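Local coordinates for putative membrane anchored protein (Corynebacterium diphtheriae, PDB 3LSO), which is of unknown function but is probably held at the bacterial cell surface by a membrane-spanning helix, at residues P283-L288 / I426-M431; Q228-H233 / P459-R464. All blocks are in the same frame, centred on the assembly; numbering follows the deposited sequence.

Overall arrangement
Both contacts reach the five-stranded sheet that contains strands 226-231, 258-267 and 278-285, and they tie it to parts of the chain that come much later. Contact 1 sits where strand 278-285 ends and its exit loop leans on strand 425-435 of the next beta region. Contact 2 is made by the tail after strand 440-453, which returns alongside the same sheet and packs on the end of strand 226-231. Their centres lie 27 Å apart and their nearest atoms about 8 Å apart, so they do not touch. Contact 1 is nested within the loop that contact 2 closes. No active site or ligand is known for either to serve.

Contact 1 (P283-L288 / I426-M431); sequences PVVTEL and IYMFQM
Ile-426 turns CG1 anti to its carbonyl carbon (chi1 -68°), which sends the two branches of the side chain to different residues of 283-288. The longer branch ends at Pro-283, where CD1 lies 3.9 Å from the ring carbon CB. The shorter one, CG2, meets Val-285 CG1 at 3.6 Å, the two side chains crossing at a slant. Between these two contacts the carbonyl of Val-284 stands over the root of the isoleucine, its O 3.9 Å from Ile-426 CB.

Two residues further along the strand, selenomethionine Met-428 reaches across to 283-288 with its chain bent at the last torsion (chi3 -69°), and this bend carries the methyl CE over to Val-285, Glu-287 and Leu-288. There CE lies 3.8 Å from Leu-288 CD1 and 4.1 Å from Val-285 CG1, with the backbone O of Glu-287 also beside it at 3.9 Å. Leu-288 sets out away from the strand, and only the end of its side chain comes back to the selenomethionine. Across the two segments the contact rests on this apolar packing rather than on hydrogen bonds. The charge of Glu-287 is directed to a different partner, Lys-387, in a salt bridge. Ile-426 N is hydrogen-bonded to Ser-257 OG, in the loop just before strand 258-267.

The strand axes, 62° apart, are far from the alignment of neighbours in one sheet. This is consistent with a junction between two beta domains, in which the last strand of one sheet and its exit loop lean on a strand of the next.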
loop_
_atom_site.group_PDB
_atom_site.type_symbol
_atom_site.label_atom_id
_atom_site.label_comp_id
_atom_site.label_asym_id
_atom_site.label_seq_id
_atom_site.Cartn_x
_atom_site.Cartn_y
_atom_site.Cartn_z
ATOM N N PRO B 283 2.915 -3.340 -16.716
ATOM C CA PRO B 283 2.637 -3.110 -18.099
ATOM C C PRO B 283 3.774 -3.672 -18.915
ATOM O O PRO B 283 4.926 -3.295 -18.702
ATOM C CB PRO B 283 2.648 -1.583 -18.206
ATOM C CG PRO B 283 2.795 -1.082 -16.822
ATOM C CD PRO B 283 3.462 -2.141 -16.079
ATOM N N VAL B 284 3.465 -4.565 -19.842
ATOM C CA VAL B 284 4.485 -5.093 -20.710
ATOM C C VAL B 284 4.285 -4.573 -22.124
ATOM O O VAL B 284 3.207 -4.669 -22.682
ATOM C CB VAL B 284 4.504 -6.598 -20.640
ATOM C CG1 VAL B 284 5.396 -7.172 -21.681
ATOM C CG2 VAL B 284 5.002 -7.003 -19.297
ATOM N N VAL B 285 5.330 -3.997 -22.690
ATOM C CA VAL B 285 5.251 -3.352 -23.992
ATOM C C VAL B 285 6.105 -4.145 -24.994
ATOM O O VAL B 285 6.997 -4.900 -24.578
ATOM C CB VAL B 285 5.766 -1.896 -23.884
ATOM C CG1 VAL B 285 4.781 -1.029 -23.123
ATOM C CG2 VAL B 285 7.116 -1.860 -23.188
ATOM N N THR B 286 5.857 -3.969 -26.295
ATOM C CA THR B 286 6.631 -4.674 -27.340
ATOM C C THR B 286 8.133 -4.327 -27.336
ATOM O O THR B 286 8.978 -5.156 -26.984
ATOM C CB THR B 286 6.041 -4.402 -28.728
ATOM O OG1 THR B 286 4.656 -4.766 -28.711
ATOM C CG2 THR B 286 6.781 -5.204 -29.810
ATOM N N GLU B 287 8.447 -3.100 -27.738
ATOM C CA GLU B 287 9.803 -2.561 -27.666
ATOM C C GLU B 287 9.671 -1.202 -26.964
ATOM O O GLU B 287 8.655 -0.490 -27.114
ATOM C CB GLU B 287 10.375 -2.399 -29.099
ATOM C CG GLU B 287 11.915 -2.240 -29.273
ATOM C CD GLU B 287 12.321 -1.741 -30.695
ATOM O OE1 GLU B 287 11.528 -1.886 -31.673
ATOM O OE2 GLU B 287 13.446 -1.186 -30.828
ATOM N N LEU B 288 10.681 -0.864 -26.175
ATOM C CA LEU B 288 10.794 0.474 -25.648
ATOM C C LEU B 288 12.084 1.114 -26.150
ATOM O O LEU B 288 13.188 0.720 -25.747
ATOM C CB LEU B 288 10.761 0.453 -24.123
ATOM C CG LEU B 288 10.846 1.839 -23.453
ATOM C CD1 LEU B 288 9.559 2.684 -23.584
ATOM C CD2 LEU B 288 11.242 1.696 -21.982
ATOM N N ILE B 426 -0.128 -3.435 -25.500
ATOM C CA ILE B 426 0.153 -2.055 -25.237
ATOM C C ILE B 426 1.091 -1.499 -26.320
ATOM O O ILE B 426 2.077 -2.127 -26.700
ATOM C CB ILE B 426 0.804 -1.877 -23.869
ATOM C CG1 ILE B 426 -0.180 -2.195 -22.751
ATOM C CG2 ILE B 426 1.241 -0.451 -23.698
ATOM C CD1 ILE B 426 0.435 -2.183 -21.348
ATOM N N TYR B 427 0.791 -0.294 -26.784
ATOM C CA TYR B 427 1.413 0.260 -27.955
ATOM C C TYR B 427 1.649 1.730 -27.629
ATOM O O TYR B 427 0.848 2.315 -26.896
ATOM C CB TYR B 427 0.453 0.135 -29.143
ATOM C CG TYR B 427 0.116 -1.285 -29.613
ATOM C CD1 TYR B 427 0.887 -1.930 -30.590
ATOM C CD2 TYR B 427 -0.985 -1.962 -29.108
ATOM C CE1 TYR B 427 0.578 -3.227 -31.028
ATOM C CE2 TYR B 427 -1.314 -3.251 -29.532
ATOM C CZ TYR B 427 -0.528 -3.873 -30.489
ATOM O OH TYR B 427 -0.864 -5.139 -30.904
HETATM N N MSE B 428 2.752 2.313 -28.116
HETATM C CA MSE B 428 3.028 3.744 -27.976
HETATM C C MSE B 428 3.367 4.290 -29.329
HETATM O O MSE B 428 3.812 3.547 -30.207
HETATM C CB MSE B 428 4.278 3.985 -27.142
HETATM C CG MSE B 428 4.103 4.001 -25.647
HETATM SE SE MSE B 428 5.870 3.853 -24.870
HETATM C CE MSE B 428 6.230 2.029 -25.384
ATOM N N PHE B 429 3.219 5.592 -29.499
ATOM C CA PHE B 429 3.812 6.228 -30.651
ATOM C C PHE B 429 5.249 6.675 -30.365
ATOM O O PHE B 429 5.645 6.837 -29.201
ATOM C CB PHE B 429 2.931 7.375 -31.101
ATOM C CG PHE B 429 1.617 6.920 -31.624
ATOM C CD1 PHE B 429 1.416 6.755 -32.975
ATOM C CD2 PHE B 429 0.580 6.605 -30.759
ATOM C CE1 PHE B 429 0.213 6.322 -33.463
ATOM C CE2 PHE B 429 -0.653 6.164 -31.256
ATOM C CZ PHE B 429 -0.825 6.025 -32.607
ATOM N N GLN B 430 6.040 6.853 -31.415
ATOM C CA GLN B 430 7.398 7.342 -31.244
ATOM C C GLN B 430 7.564 8.661 -31.933
ATOM O O GLN B 430 6.816 8.975 -32.871
ATOM C CB GLN B 430 8.383 6.351 -31.855
ATOM C CG GLN B 430 8.373 4.972 -31.184
ATOM C CD GLN B 430 9.333 4.000 -31.835
ATOM O OE1 GLN B 430 9.460 3.949 -33.057
ATOM N NE2 GLN B 430 10.024 3.225 -31.019
HETATM N N MSE B 431 8.556 9.435 -31.508
HETATM C CA MSE B 431 9.017 10.591 -32.308
HETATM C C MSE B 431 10.328 10.225 -32.968
HETATM O O MSE B 431 11.241 9.687 -32.305
HETATM C CB MSE B 431 9.233 11.835 -31.449
HETATM C CG MSE B 431 9.182 13.163 -32.233
HETATM SE SE MSE B 431 9.452 14.658 -31.022
HETATM C CE MSE B 431 8.600 16.025 -32.045
#

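Contact 2 (Q228-H233 / P459-R464); sequences QFFVNH and PALPER
His-233 and Leu-461 bring the two backbones nearest, CA to CA 5.2 Å, where Asn-232 and His-233, both in left-handed conformation, form a type I'-like turn between strands 226-231 and 234-241, and the tail segment 459-464, which belongs to no strand, runs past extended, much like polyproline II. The histidine puts CG anti to its carbonyl carbon (chi1 -68°), and the imidazole thereby extends from the turn to the tail. Its ND1-H points at Pro-459 O, 2.8 Å from ND1, with the acceptor exactly in the ring plane. The bond is moderately bent at the hydrogen, 151°, and arrives almost end-on to the carbonyl.

Leu-461 then lies over one face of this ring: CG sits 3.8 Å from the imidazole centroid, a CH-pi contact. Its CD2 carries on to the next aromatic, coming 3.8 Å from the centroid of the Phe-230 ring and over its face. One leucine is thus wedged between two rings by different carbons. Pro-462 extends the apolar patch, its CG 4.2 Å from Phe-230 CE1, while Pro-459 CD rests near Asn-232 O.

The other imidazole nitrogen, NE2, is bonded to Glu-279 OE2 on strand 278-285, two strands over in the same sheet. Because ND1 donates to a carbonyl and NE2 faces a carboxylate, both nitrogens probably carry hydrogens, and a positively charged histidine would suit this site.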
loop_
_atom_site.group_PDB
_atom_site.type_symbol
_atom_site.label_atom_id
_atom_site.label_comp_id
_atom_site.label_asym_id
_atom_site.label_seq_id
_atom_site.Cartn_x
_atom_site.Cartn_y
_atom_site.Cartn_z
ATOM N N GLN B 228 3.927 -19.463 -4.465
ATOM C CA GLN B 228 3.454 -19.735 -5.806
ATOM C C GLN B 228 3.143 -18.434 -6.515
ATOM O O GLN B 228 2.330 -17.635 -6.039
ATOM C CB GLN B 228 2.203 -20.593 -5.796
ATOM C CG GLN B 228 1.708 -20.898 -7.201
ATOM C CD GLN B 228 2.707 -21.728 -8.005
ATOM O OE1 GLN B 228 3.458 -21.200 -8.833
ATOM N NE2 GLN B 228 2.737 -23.034 -7.740
ATOM N N PHE B 229 3.794 -18.211 -7.649
ATOM C CA PHE B 229 3.526 -17.020 -8.433
ATOM C C PHE B 229 2.468 -17.320 -9.470
ATOM O O PHE B 229 2.265 -18.480 -9.850
ATOM C CB PHE B 229 4.801 -16.513 -9.099
ATOM C CG PHE B 229 5.777 -15.911 -8.133
ATOM C CD1 PHE B 229 6.789 -16.667 -7.593
ATOM C CD2 PHE B 229 5.664 -14.588 -7.752
ATOM C CE1 PHE B 229 7.681 -16.108 -6.708
ATOM C CE2 PHE B 229 6.548 -14.033 -6.881
ATOM C CZ PHE B 229 7.562 -14.798 -6.353
ATOM N N PHE B 230 1.779 -16.277 -9.908
ATOM C CA PHE B 230 0.806 -16.415 -10.965
ATOM C C PHE B 230 0.971 -15.268 -11.929
ATOM O O PHE B 230 1.249 -14.130 -11.528
ATOM C CB PHE B 230 -0.602 -16.358 -10.409
ATOM C CG PHE B 230 -0.962 -17.506 -9.533
ATOM C CD1 PHE B 230 -1.724 -18.551 -10.025
ATOM C CD2 PHE B 230 -0.593 -17.520 -8.197
ATOM C CE1 PHE B 230 -2.098 -19.612 -9.203
ATOM C CE2 PHE B 230 -0.957 -18.593 -7.366
ATOM C CZ PHE B 230 -1.708 -19.638 -7.878
ATOM N N VAL B 231 0.793 -15.570 -13.205
ATOM C CA VAL B 231 0.738 -14.549 -14.225
ATOM C C VAL B 231 -0.661 -14.672 -14.780
ATOM O O VAL B 231 -1.112 -15.779 -15.085
ATOM C CB VAL B 231 1.789 -14.759 -15.334
ATOM C CG1 VAL B 231 1.613 -13.725 -16.402
ATOM C CG2 VAL B 231 3.180 -14.647 -14.778
ATOM N N ASN B 232 -1.353 -13.544 -14.868
ATOM C CA ASN B 232 -2.727 -13.531 -15.318
ATOM C C ASN B 232 -3.541 -14.692 -14.786
ATOM O O ASN B 232 -4.227 -15.401 -15.530
ATOM C CB ASN B 232 -2.791 -13.416 -16.837
ATOM C CG ASN B 232 -2.635 -11.967 -17.323
ATOM O OD1 ASN B 232 -2.279 -11.052 -16.567
ATOM N ND2 ASN B 232 -2.912 -11.759 -18.586
ATOM N N HIS B 233 -3.434 -14.860 -13.470
ATOM C CA HIS B 233 -4.170 -15.856 -12.667
ATOM C C HIS B 233 -3.933 -17.340 -12.987
ATOM O O HIS B 233 -4.767 -18.209 -12.669
ATOM C CB HIS B 233 -5.666 -15.515 -12.576
ATOM C CG HIS B 233 -5.956 -14.279 -11.773
ATOM N ND1 HIS B 233 -7.222 -13.737 -11.666
ATOM C CD2 HIS B 233 -5.141 -13.470 -11.053
ATOM C CE1 HIS B 233 -7.177 -12.661 -10.904
ATOM N NE2 HIS B 233 -5.925 -12.478 -10.519
ATOM N N PRO B 459 -9.043 -15.710 -15.770
ATOM C CA PRO B 459 -9.807 -16.685 -14.997
ATOM C C PRO B 459 -9.709 -16.287 -13.542
ATOM O O PRO B 459 -8.923 -15.410 -13.199
ATOM C CB PRO B 459 -9.055 -18.000 -15.229
ATOM C CG PRO B 459 -8.156 -17.740 -16.413
ATOM C CD PRO B 459 -7.808 -16.299 -16.315
ATOM N N ALA B 460 -10.510 -16.891 -12.687
ATOM C CA ALA B 460 -10.343 -16.647 -11.271
ATOM C C ALA B 460 -9.133 -17.427 -10.806
ATOM O O ALA B 460 -8.857 -18.522 -11.302
ATOM C CB ALA B 460 -11.579 -17.076 -10.496
ATOM N N LEU B 461 -8.401 -16.846 -9.867
ATOM C CA LEU B 461 -7.461 -17.612 -9.076
ATOM C C LEU B 461 -8.172 -18.776 -8.390
ATOM O O LEU B 461 -9.259 -18.593 -7.841
ATOM C CB LEU B 461 -6.859 -16.736 -7.991
ATOM C CG LEU B 461 -5.730 -15.791 -8.318
ATOM C CD1 LEU B 461 -5.416 -15.029 -7.050
ATOM C CD2 LEU B 461 -4.523 -16.568 -8.799
ATOM N N PRO B 462 -7.557 -19.974 -8.416
ATOM C CA PRO B 462 -8.019 -21.100 -7.589
ATOM C C PRO B 462 -8.148 -20.725 -6.113
ATOM O O PRO B 462 -7.231 -20.132 -5.541
ATOM C CB PRO B 462 -6.910 -22.156 -7.763
ATOM C CG PRO B 462 -5.804 -21.477 -8.578
ATOM C CD PRO B 462 -6.476 -20.377 -9.331
ATOM N N GLU B 463 -9.288 -21.072 -5.517
ATOM C CA GLU B 463 -9.573 -20.793 -4.106
ATOM C C GLU B 463 -8.365 -21.148 -3.237
ATOM O O GLU B 463 -7.702 -22.158 -3.477
ATOM C CB GLU B 463 -10.838 -21.570 -3.643
ATOM N N ARG B 464 -8.057 -20.305 -2.254
ATOM C CA ARG B 464 -6.997 -20.635 -1.292
ATOM C C ARG B 464 -7.470 -21.665 -0.245
ATOM O O ARG B 464 -8.668 -21.777 0.015
ATOM C CB ARG B 464 -6.419 -19.372 -0.643
ATOM C CG ARG B 464 -7.413 -18.261 -0.354
ATOM C CD ARG B 464 -6.673 -16.957 -0.083
ATOM N NE ARG B 464 -5.773 -17.042 1.069
ATOM C CZ ARG B 464 -6.098 -16.695 2.312
ATOM N NH1 ARG B 464 -7.305 -16.227 2.589
ATOM N NH2 ARG B 464 -5.212 -16.815 3.285
#